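Local coordinates for protein yersinopine dehydrogenase (Yersinia pestis, PDB 6C4M) that catalyses the NADPH-dependent reductive condensation of pyruvate with an amino-acid-derived intermediate, the last step in making the metallophore yersinopine, at residues Y330-W341 against E352-A363; Q391-L399 against V445-L454. One frame throughout, in Å; residues are numbered along the deposited sequence.

Contact 1: residues Y330-W341 against E352-A363; sequences YPVPASMVSRRW and EQQYALFVRYTA
W341 fits into a hole on helix 350-364 as a knob, among E352, Y355, A356 and V359; the loop 330-338 lies along the same helix and leads into helix 339-344. S338 is the N-cap of that short helix, its OG accepting from W341 N. Aromatic contacts carry the centre. A356 CB lies over one face of the indole, a CH-pi contact 3.9 Å from the centroid of the six-membered ring, while the far edge of that ring, led by CH2, points at the face of Y355 in an edge-to-face pair with planes at 69°. Y355 in turn meets Y355 of the second subunit, which places this packing beside the dimer interface. Apolar contacts continue toward the other end: V337 CG2 rests over R360 CA, M336 CB meets V359 CG1, bends at chi2 and chi3 bring M336 CE back to V359 CG1 and A363 CB, and V332 CB meets A363 CB at 3.8 Å. Polar bonds close the two ends. R360 NH2 donates to Y330 O (3.1 Å) on a lone pair in the carbonyl plane, and a water bridges R360 NE to the same oxygen. At the opposite end E352 reaches out with CG anti to its backbone N (chi1 -167°), and its OE2 accepts three bonds. R340 grips it end-on in a salt bridge through NH1 and NH2, the latter at 3.1 Å. E352 OE2 also lies close to the plane of the indole, whose W341 NE1 donates to it at 2.9 Å on the anti side, tilted out of the carboxylate plane.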
loop_
_atom_site.group_PDB
_atom_site.type_symbol
_atom_site.label_atom_id
_atom_site.label_comp_id
_atom_site.label_asym_id
_atom_site.label_seq_id
_atom_site.Cartn_x
_atom_site.Cartn_y
_atom_site.Cartn_z
ATOM N N TYR A 330 0.433 -10.533 -13.630
ATOM C CA TYR A 330 0.473 -10.932 -12.219
ATOM C C TYR A 330 -0.833 -10.511 -11.536
ATOM O O TYR A 330 -1.147 -9.320 -11.496
ATOM C CB TYR A 330 1.696 -10.312 -11.529
ATOM C CG TYR A 330 2.964 -10.467 -12.333
ATOM C CD1 TYR A 330 3.347 -9.488 -13.246
ATOM C CD2 TYR A 330 3.776 -11.600 -12.204
ATOM C CE1 TYR A 330 4.512 -9.616 -14.005
ATOM C CE2 TYR A 330 4.951 -11.737 -12.961
ATOM C CZ TYR A 330 5.309 -10.737 -13.862
ATOM O OH TYR A 330 6.457 -10.835 -14.636
ATOM N N PRO A 331 -1.640 -11.440 -11.049
ATOM C CA PRO A 331 -2.950 -11.069 -10.503
ATOM C C PRO A 331 -2.886 -10.663 -9.041
ATOM O O PRO A 331 -1.979 -11.035 -8.298
ATOM C CB PRO A 331 -3.757 -12.358 -10.651
ATOM C CG PRO A 331 -2.750 -13.402 -10.412
ATOM C CD PRO A 331 -1.508 -12.907 -11.154
ATOM N N VAL A 332 -3.895 -9.902 -8.639
ATOM C CA VAL A 332 -4.060 -9.542 -7.233
ATOM C C VAL A 332 -5.478 -9.926 -6.821
ATOM O O VAL A 332 -6.380 -10.067 -7.671
ATOM C CB VAL A 332 -3.769 -8.040 -6.978
ATOM C CG1 VAL A 332 -2.316 -7.658 -7.429
ATOM C CG2 VAL A 332 -4.810 -7.137 -7.666
ATOM N N PRO A 333 -5.701 -10.096 -5.515
ATOM C CA PRO A 333 -7.023 -10.529 -5.031
ATOM C C PRO A 333 -8.128 -9.595 -5.496
ATOM O O PRO A 333 -7.924 -8.387 -5.655
ATOM C CB PRO A 333 -6.878 -10.495 -3.506
ATOM C CG PRO A 333 -5.417 -10.520 -3.240
ATOM C CD PRO A 333 -4.723 -9.931 -4.430
ATOM N N ALA A 334 -9.324 -10.166 -5.697
ATOM C CA ALA A 334 -10.445 -9.353 -6.150
ATOM C C ALA A 334 -10.945 -8.427 -5.043
ATOM O O ALA A 334 -11.672 -7.475 -5.335
ATOM C CB ALA A 334 -11.595 -10.228 -6.640
ATOM N N SER A 335 -10.587 -8.710 -3.793
ATOM C CA SER A 335 -10.888 -7.826 -2.668
ATOM C C SER A 335 -10.105 -6.516 -2.734
ATOM O O SER A 335 -10.531 -5.523 -2.137
ATOM C CB SER A 335 -10.555 -8.534 -1.362
ATOM O OG SER A 335 -9.170 -8.844 -1.365
ATOM N N MET A 336 -8.955 -6.510 -3.419
ATOM C CA MET A 336 -8.202 -5.297 -3.707
ATOM C C MET A 336 -8.651 -4.685 -5.031
ATOM O O MET A 336 -9.188 -3.579 -5.057
ATOM C CB MET A 336 -6.707 -5.613 -3.714
ATOM C CG MET A 336 -6.221 -6.151 -2.395
ATOM S SD MET A 336 -6.370 -4.855 -1.053
ATOM C CE MET A 336 -4.956 -3.881 -1.458
ATOM N N VAL A 337 -8.508 -5.415 -6.133
ATOM C CA VAL A 337 -8.908 -4.896 -7.438
ATOM C C VAL A 337 -10.090 -5.709 -7.947
ATOM O O VAL A 337 -9.924 -6.861 -8.362
ATOM C CB VAL A 337 -7.749 -4.933 -8.447
ATOM C CG1 VAL A 337 -8.224 -4.438 -9.806
ATOM C CG2 VAL A 337 -6.574 -4.083 -7.924
ATOM N N SER A 338 -11.256 -5.075 -8.028
ATOM C CA SER A 338 -12.460 -5.810 -8.357
ATOM C C SER A 338 -12.449 -6.243 -9.830
ATOM O O SER A 338 -11.737 -5.684 -10.676
ATOM C CB SER A 338 -13.689 -4.949 -8.074
ATOM O OG SER A 338 -13.672 -3.841 -8.956
ATOM N N ARG A 339 -13.264 -7.253 -10.147
ATOM C CA ARG A 339 -13.434 -7.609 -11.554
ATOM C C ARG A 339 -14.101 -6.473 -12.298
ATOM O O ARG A 339 -13.828 -6.257 -13.479
ATOM C CB ARG A 339 -14.272 -8.896 -11.727
ATOM C CG ARG A 339 -13.627 -10.169 -11.212
ATOM C CD ARG A 339 -12.234 -10.352 -11.753
ATOM N NE ARG A 339 -12.171 -10.225 -13.215
ATOM C CZ ARG A 339 -11.078 -10.455 -13.931
ATOM N NH1 ARG A 339 -9.968 -10.882 -13.341
ATOM N NH2 ARG A 339 -11.102 -10.269 -15.241
ATOM N N ARG A 340 -14.983 -5.734 -11.632
ATOM C CA ARG A 340 -15.546 -4.556 -12.278
ATOM C C ARG A 340 -14.445 -3.574 -12.684
ATOM O O ARG A 340 -14.489 -3.000 -13.780
ATOM C CB ARG A 340 -16.545 -3.871 -11.356
ATOM C CG ARG A 340 -17.343 -2.753 -12.039
ATOM C CD ARG A 340 -17.874 -1.736 -11.021
ATOM N NE ARG A 340 -17.635 -0.372 -11.507
ATOM C CZ ARG A 340 -16.932 0.565 -10.888
ATOM N NH1 ARG A 340 -16.381 0.362 -9.696
ATOM N NH2 ARG A 340 -16.807 1.746 -11.471
ATOM N N TRP A 341 -13.468 -3.334 -11.802
ATOM C CA TRP A 341 -12.414 -2.376 -12.138
ATOM C C TRP A 341 -11.615 -2.858 -13.360
ATOM O O TRP A 341 -11.251 -2.069 -14.239
ATOM C CB TRP A 341 -11.505 -2.147 -10.920
ATOM C CG TRP A 341 -11.891 -0.931 -10.048
ATOM C CD1 TRP A 341 -12.889 -0.020 -10.283
ATOM C CD2 TRP A 341 -11.265 -0.521 -8.822
ATOM N NE1 TRP A 341 -12.909 0.929 -9.291
ATOM C CE2 TRP A 341 -11.919 0.642 -8.387
ATOM C CE3 TRP A 341 -10.199 -1.021 -8.065
ATOM C CZ2 TRP A 341 -11.553 1.308 -7.218
ATOM C CZ3 TRP A 341 -9.829 -0.360 -6.933
ATOM C CH2 TRP A 341 -10.500 0.798 -6.509
ATOM N N GLU A 352 -10.571 7.362 -11.103
ATOM C CA GLU A 352 -10.872 5.992 -10.695
ATOM C C GLU A 352 -9.888 5.004 -11.299
ATOM O O GLU A 352 -9.502 4.023 -10.647
ATOM C CB GLU A 352 -12.292 5.604 -11.093
ATOM C CG GLU A 352 -12.731 4.312 -10.399
ATOM C CD GLU A 352 -14.230 4.076 -10.452
ATOM O OE1 GLU A 352 -14.951 4.820 -11.157
ATOM O OE2 GLU A 352 -14.673 3.129 -9.783
ATOM N N GLN A 353 -9.492 5.230 -12.557
ATOM C CA GLN A 353 -8.384 4.483 -13.125
ATOM C C GLN A 353 -7.165 4.550 -12.224
ATOM O O GLN A 353 -6.520 3.527 -11.939
ATOM C CB GLN A 353 -8.030 5.037 -14.520
ATOM C CG GLN A 353 -8.990 4.652 -15.640
ATOM C CD GLN A 353 -8.387 4.986 -17.015
ATOM O OE1 GLN A 353 -7.359 5.666 -17.113
ATOM N NE2 GLN A 353 -9.011 4.496 -18.062
ATOM N N GLN A 354 -6.841 5.757 -11.752
ATOM C CA GLN A 354 -5.657 5.916 -10.938
ATOM C C GLN A 354 -5.796 5.179 -9.619
ATOM O O GLN A 354 -4.881 4.455 -9.204
ATOM C CB GLN A 354 -5.390 7.409 -10.730
ATOM C CG GLN A 354 -4.808 8.082 -12.014
ATOM C CD GLN A 354 -4.774 9.597 -11.889
ATOM O OE1 GLN A 354 -4.512 10.121 -10.824
ATOM N NE2 GLN A 354 -5.098 10.291 -12.961
ATOM N N TYR A 355 -6.924 5.369 -8.930
ATOM C CA TYR A 355 -7.156 4.654 -7.676
ATOM C C TYR A 355 -6.964 3.158 -7.897
ATOM O O TYR A 355 -6.209 2.502 -7.165
ATOM C CB TYR A 355 -8.563 4.987 -7.142
ATOM C CG TYR A 355 -8.962 4.418 -5.773
ATOM C CD1 TYR A 355 -8.023 3.910 -4.891
ATOM C CD2 TYR A 355 -10.292 4.408 -5.381
ATOM C CE1 TYR A 355 -8.395 3.405 -3.679
ATOM C CE2 TYR A 355 -10.684 3.888 -4.159
ATOM C CZ TYR A 355 -9.730 3.391 -3.310
ATOM O OH TYR A 355 -10.094 2.913 -2.072
ATOM N N ALA A 356 -7.566 2.621 -8.970
ATOM C CA ALA A 356 -7.446 1.190 -9.240
ATOM C C ALA A 356 -5.993 0.780 -9.421
ATOM O O ALA A 356 -5.566 -0.247 -8.876
ATOM C CB ALA A 356 -8.274 0.801 -10.459
ATOM N N LEU A 357 -5.200 1.595 -10.140
ATOM C CA LEU A 357 -3.801 1.254 -10.350
ATOM C C LEU A 357 -2.981 1.368 -9.079
ATOM O O LEU A 357 -2.087 0.534 -8.851
ATOM C CB LEU A 357 -3.212 2.131 -11.456
ATOM C CG LEU A 357 -3.677 1.789 -12.874
ATOM C CD1 LEU A 357 -3.345 2.954 -13.841
ATOM C CD2 LEU A 357 -3.008 0.479 -13.334
ATOM N N PHE A 358 -3.243 2.411 -8.245
ATOM C CA PHE A 358 -2.551 2.504 -6.965
ATOM C C PHE A 358 -2.869 1.294 -6.110
ATOM O O PHE A 358 -1.973 0.705 -5.491
ATOM C CB PHE A 358 -2.899 3.816 -6.221
ATOM C CG PHE A 358 -2.116 3.981 -4.954
ATOM C CD1 PHE A 358 -2.533 3.373 -3.791
ATOM C CD2 PHE A 358 -0.925 4.683 -4.947
ATOM C CE1 PHE A 358 -1.794 3.487 -2.625
ATOM C CE2 PHE A 358 -0.198 4.812 -3.788
ATOM C CZ PHE A 358 -0.641 4.201 -2.623
ATOM N N VAL A 359 -4.127 0.863 -6.108
ATOM C CA VAL A 359 -4.479 -0.314 -5.318
ATOM C C VAL A 359 -3.747 -1.528 -5.866
ATOM O O VAL A 359 -3.152 -2.318 -5.112
ATOM C CB VAL A 359 -6.011 -0.519 -5.280
ATOM C CG1 VAL A 359 -6.354 -1.820 -4.587
ATOM C CG2 VAL A 359 -6.691 0.604 -4.517
ATOM N N ARG A 360 -3.745 -1.676 -7.190
ATOM C CA ARG A 360 -3.032 -2.793 -7.793
ATOM C C ARG A 360 -1.574 -2.858 -7.339
ATOM O O ARG A 360 -1.118 -3.899 -6.860
ATOM C CB ARG A 360 -3.121 -2.696 -9.310
ATOM C CG ARG A 360 -2.767 -3.989 -9.955
ATOM C CD ARG A 360 -1.587 -3.831 -10.809
ATOM N NE ARG A 360 -1.190 -5.122 -11.329
ATOM C CZ ARG A 360 -0.004 -5.387 -11.827
ATOM N NH1 ARG A 360 0.918 -4.416 -11.914
ATOM N NH2 ARG A 360 0.240 -6.627 -12.245
ATOM N N TYR A 361 -0.819 -1.747 -7.461
ATOM C CA TYR A 361 0.591 -1.798 -7.081
ATOM C C TYR A 361 0.796 -1.955 -5.581
ATOM O O TYR A 361 1.785 -2.564 -5.151
ATOM C CB TYR A 361 1.324 -0.582 -7.646
ATOM C CG TYR A 361 1.643 -0.855 -9.088
ATOM C CD1 TYR A 361 2.804 -1.528 -9.439
ATOM C CD2 TYR A 361 0.760 -0.496 -10.100
ATOM C CE1 TYR A 361 3.078 -1.850 -10.768
ATOM C CE2 TYR A 361 1.021 -0.815 -11.430
ATOM C CZ TYR A 361 2.176 -1.492 -11.763
ATOM O OH TYR A 361 2.437 -1.772 -13.101
ATOM N N THR A 362 -0.103 -1.432 -4.759
ATOM C CA THR A 362 -0.029 -1.731 -3.328
ATOM C C THR A 362 -0.200 -3.229 -3.094
ATOM O O THR A 362 0.598 -3.858 -2.389
ATOM C CB THR A 362 -1.088 -0.915 -2.585
ATOM O OG1 THR A 362 -0.867 0.461 -2.837
ATOM C CG2 THR A 362 -1.100 -1.189 -1.046
ATOM N N ALA A 363 -1.223 -3.823 -3.713
ATOM C CA ALA A 363 -1.497 -5.248 -3.509
ATOM C C ALA A 363 -0.326 -6.115 -3.960
ATOM O O ALA A 363 -0.033 -7.149 -3.347
ATOM C CB ALA A 363 -2.749 -5.642 -4.272
HETATM O O HOH W 1 -2.538 -7.213 -10.758
#

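Contact 2: residues Q391-L399 against V445-L454; sequences QDANALWHL and VGEEHCHPSL
W397 and C450 form a single beta bridge, held by two backbone bonds: W397 N donates to H449 O (2.9 Å) and H451 N to W397 O (3.0 Å). The tight part lies around this bridge. V445 CG1 sits over one face of the W397 indole, 4.0 Å from the centroid of its five-membered ring in a CH-pi contact, and Q391 CG covers the opposite face. L396 CD2 packs on the backbone of H449, 3.5 Å from H449 C. L454 packs next, CD2 against W397 O and CD1 against L399 CG; F441 of helix 425-445 touches L454 and F434 touches L399. A water 2.7 Å from S453 OG accepts from L399 N. H398 and H451 also press closely together: H398 CE1 lies over the centre of the H451 ring, 3.3 Å from H451 CG, with planes inclined at 32°, while H451 CB touches the H398 face. H398 is fixed by NE2, which donates to D392 OD2 (2.7 Å) from above the carboxylate plane, and Y390 meets its ring as well. D392 places that carboxylate with CG between its backbone N and carbonyl carbon (chi1 64°), which puts OD1 in place to accept from L396 N, just past the type I turn D392-A395. The solvent side is looser: A393 and N394 of the turn are exposed and make no contact across, and the exposed H449 ring turns back, ND1 donating to V445 O. The whole is a beta-hairpin, strands 390-391 and 397-398, extended at one residue by the loop after helix 425-445, close to the NADP-binding residue R54.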
loop_
_atom_site.group_PDB
_atom_site.type_symbol
_atom_site.label_atom_id
_atom_site.label_comp_id
_atom_site.label_asym_id
_atom_site.label_seq_id
_atom_site.Cartn_x
_atom_site.Cartn_y
_atom_site.Cartn_z
ATOM N N GLN A 391 30.429 3.338 -13.497
ATOM C CA GLN A 391 31.574 3.495 -14.384
ATOM C C GLN A 391 32.012 2.148 -14.966
ATOM O O GLN A 391 31.935 1.109 -14.306
ATOM C CB GLN A 391 32.737 4.146 -13.644
ATOM C CG GLN A 391 32.576 5.626 -13.511
ATOM C CD GLN A 391 33.642 6.246 -12.646
ATOM O OE1 GLN A 391 33.744 5.962 -11.450
ATOM N NE2 GLN A 391 34.449 7.098 -13.247
ATOM N N ASP A 392 32.484 2.176 -16.211
ATOM C CA ASP A 392 32.974 0.955 -16.841
ATOM C C ASP A 392 34.486 0.847 -16.618
ATOM O O ASP A 392 35.075 1.607 -15.841
ATOM C CB ASP A 392 32.568 0.894 -18.318
ATOM C CG ASP A 392 33.176 1.999 -19.171
ATOM O OD1 ASP A 392 34.160 2.648 -18.757
ATOM O OD2 ASP A 392 32.640 2.208 -20.285
ATOM N N ALA A 393 35.126 -0.134 -17.270
ATOM C CA ALA A 393 36.550 -0.390 -17.038
ATOM C C ALA A 393 37.420 0.795 -17.434
ATOM O O ALA A 393 38.508 0.987 -16.873
ATOM C CB ALA A 393 36.995 -1.633 -17.807
ATOM N N ASN A 394 36.971 1.593 -18.397
ATOM C CA ASN A 394 37.671 2.810 -18.775
ATOM C C ASN A 394 37.221 4.026 -17.974
ATOM O O ASN A 394 37.501 5.157 -18.377
ATOM C CB ASN A 394 37.487 3.065 -20.270
ATOM C CG ASN A 394 38.154 2.002 -21.124
ATOM O OD1 ASN A 394 39.359 2.063 -21.373
ATOM N ND2 ASN A 394 37.378 1.016 -21.565
ATOM N N ALA A 395 36.522 3.822 -16.860
ATOM C CA ALA A 395 36.091 4.904 -15.972
ATOM C C ALA A 395 35.030 5.807 -16.596
ATOM O O ALA A 395 34.825 6.936 -16.136
ATOM C CB ALA A 395 37.288 5.748 -15.519
ATOM N N LEU A 396 34.348 5.339 -17.638
ATOM C CA LEU A 396 33.296 6.107 -18.279
ATOM C C LEU A 396 31.962 5.767 -17.642
ATOM O O LEU A 396 31.667 4.594 -17.369
ATOM C CB LEU A 396 33.238 5.811 -19.777
ATOM C CG LEU A 396 34.392 6.346 -20.636
ATOM C CD1 LEU A 396 34.192 5.890 -22.093
ATOM C CD2 LEU A 396 34.493 7.860 -20.534
ATOM N N TRP A 397 31.143 6.797 -17.450
ATOM C CA TRP A 397 29.855 6.622 -16.790
ATOM C C TRP A 397 28.804 6.081 -17.748
ATOM O O TRP A 397 28.710 6.517 -18.903
ATOM C CB TRP A 397 29.377 7.947 -16.207
ATOM C CG TRP A 397 30.156 8.381 -15.028
ATOM C CD1 TRP A 397 31.165 9.302 -15.001
ATOM C CD2 TRP A 397 29.993 7.917 -13.682
ATOM N NE1 TRP A 397 31.635 9.434 -13.723
ATOM C CE2 TRP A 397 30.939 8.595 -12.892
ATOM C CE3 TRP A 397 29.134 6.990 -13.068
ATOM C CZ2 TRP A 397 31.056 8.383 -11.513
ATOM C CZ3 TRP A 397 29.258 6.772 -11.714
ATOM C CH2 TRP A 397 30.211 7.480 -10.943
ATOM N N HIS A 398 28.008 5.131 -17.248
ATOM C CA HIS A 398 26.891 4.524 -17.968
ATOM C C HIS A 398 25.592 4.683 -17.186
ATOM O O HIS A 398 25.588 4.791 -15.958
ATOM C CB HIS A 398 27.073 3.011 -18.173
ATOM C CG HIS A 398 28.096 2.631 -19.192
ATOM N ND1 HIS A 398 27.765 2.003 -20.375
ATOM C CD2 HIS A 398 29.444 2.746 -19.185
ATOM C CE1 HIS A 398 28.867 1.775 -21.067
ATOM N NE2 HIS A 398 29.900 2.212 -20.367
ATOM N N LEU A 399 24.488 4.630 -17.914
ATOM C CA LEU A 399 23.178 4.343 -17.348
ATOM C C LEU A 399 22.930 2.845 -17.311
ATOM O O LEU A 399 23.304 2.137 -18.253
ATOM C CB LEU A 399 22.097 4.996 -18.189
ATOM C CG LEU A 399 22.131 6.519 -18.105
ATOM C CD1 LEU A 399 21.488 7.102 -19.338
ATOM C CD2 LEU A 399 21.400 6.969 -16.857
ATOM N N VAL A 445 29.774 15.279 -13.718
ATOM C CA VAL A 445 30.886 14.366 -13.936
ATOM C C VAL A 445 31.782 14.800 -15.088
ATOM O O VAL A 445 32.918 14.315 -15.184
ATOM C CB VAL A 445 30.407 12.929 -14.220
ATOM C CG1 VAL A 445 29.558 12.393 -13.065
ATOM C CG2 VAL A 445 29.636 12.882 -15.532
ATOM N N GLY A 446 31.309 15.680 -15.968
ATOM C CA GLY A 446 32.036 15.944 -17.204
ATOM C C GLY A 446 31.701 15.036 -18.387
ATOM O O GLY A 446 31.793 13.798 -18.316
ATOM N N GLU A 447 31.337 15.689 -19.499
ATOM C CA GLU A 447 31.021 15.007 -20.754
ATOM C C GLU A 447 32.153 14.083 -21.208
ATOM O O GLU A 447 31.900 12.993 -21.739
ATOM C CB GLU A 447 30.700 16.061 -21.823
ATOM C CG GLU A 447 30.472 15.529 -23.248
ATOM C CD GLU A 447 29.449 16.357 -24.047
ATOM O OE1 GLU A 447 28.948 17.365 -23.522
ATOM O OE2 GLU A 447 29.133 15.978 -25.197
ATOM N N GLU A 448 33.406 14.487 -20.993
ATOM C CA GLU A 448 34.539 13.656 -21.394
ATOM C C GLU A 448 34.618 12.368 -20.592
ATOM O O GLU A 448 35.308 11.428 -21.011
ATOM C CB GLU A 448 35.860 14.426 -21.258
ATOM C CG GLU A 448 36.265 14.784 -19.831
ATOM C CD GLU A 448 35.671 16.111 -19.316
ATOM O OE1 GLU A 448 34.593 16.554 -19.783
ATOM O OE2 GLU A 448 36.297 16.709 -18.421
ATOM N N HIS A 449 33.907 12.287 -19.476
ATOM C CA HIS A 449 33.890 11.106 -18.626
ATOM C C HIS A 449 32.617 10.295 -18.780
ATOM O O HIS A 449 32.358 9.403 -17.963
ATOM C CB HIS A 449 34.062 11.523 -17.170
ATOM C CG HIS A 449 35.364 12.197 -16.901
ATOM N ND1 HIS A 449 35.449 13.457 -16.350
ATOM C CD2 HIS A 449 36.637 11.789 -17.114
ATOM C CE1 HIS A 449 36.720 13.795 -16.231
ATOM N NE2 HIS A 449 37.460 12.802 -16.688
ATOM N N CYS A 450 31.813 10.595 -19.791
ATOM C CA CYS A 450 30.582 9.865 -20.067
ATOM C C CYS A 450 30.730 8.952 -21.273
ATOM O O CYS A 450 31.260 9.358 -22.314
ATOM C CB CYS A 450 29.440 10.838 -20.325
ATOM S SG CYS A 450 28.997 11.739 -18.855
ATOM N N HIS A 451 30.214 7.735 -21.137
ATOM C CA HIS A 451 30.117 6.845 -22.273
ATOM C C HIS A 451 29.252 7.486 -23.358
ATOM O O HIS A 451 28.288 8.186 -23.039
ATOM C CB HIS A 451 29.518 5.505 -21.853
ATOM C CG HIS A 451 29.597 4.452 -22.917
ATOM N ND1 HIS A 451 28.567 4.211 -23.798
ATOM C CD2 HIS A 451 30.585 3.587 -23.244
ATOM C CE1 HIS A 451 28.907 3.224 -24.610
ATOM N NE2 HIS A 451 30.129 2.831 -24.298
ATOM N N PRO A 452 29.570 7.279 -24.646
ATOM C CA PRO A 452 28.777 7.920 -25.716
ATOM C C PRO A 452 27.294 7.605 -25.683
ATOM O O PRO A 452 26.497 8.402 -26.201
ATOM C CB PRO A 452 29.422 7.372 -27.004
ATOM C CG PRO A 452 30.829 7.109 -26.619
ATOM C CD PRO A 452 30.781 6.631 -25.182
ATOM N N SER A 453 26.893 6.467 -25.113
ATOM C CA SER A 453 25.467 6.174 -24.986
ATOM C C SER A 453 24.738 7.239 -24.173
ATOM O O SER A 453 23.538 7.451 -24.374
ATOM C CB SER A 453 25.266 4.799 -24.358
ATOM O OG SER A 453 25.888 4.692 -23.089
ATOM N N LEU A 454 25.434 7.921 -23.256
ATOM C CA LEU A 454 24.812 9.025 -22.529
ATOM C C LEU A 454 24.609 10.273 -23.378
ATOM O O LEU A 454 23.914 11.192 -22.924
ATOM C CB LEU A 454 25.652 9.422 -21.307
ATOM C CG LEU A 454 25.320 8.690 -20.024
ATOM C CD1 LEU A 454 25.380 7.200 -20.203
ATOM C CD2 LEU A 454 26.248 9.106 -18.892
HETATM O O HOH W 2 24.828 4.116 -20.693
#

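In the fold
Contact 1 is mostly buried and lays a loop and the first turn of a helix on another helix, whereas contact 2 is partly buried and joins a hairpin to a loop; no helix or strand is common to both. Their centres are 41 Å apart and their nearest atoms about 21 Å, and contact 1 closes along the chain before contact 2 opens. Contact 1 adjoins the second subunit and combines apolar side chains with a salt bridge, while contact 2 touches no other chain and relies on backbone pairing, histidines and a carboxylate. Each approaches the cofactor at one end: the side chains of Y330 and S453 lie about 8 and 7 Å, respectively, from bound NADP.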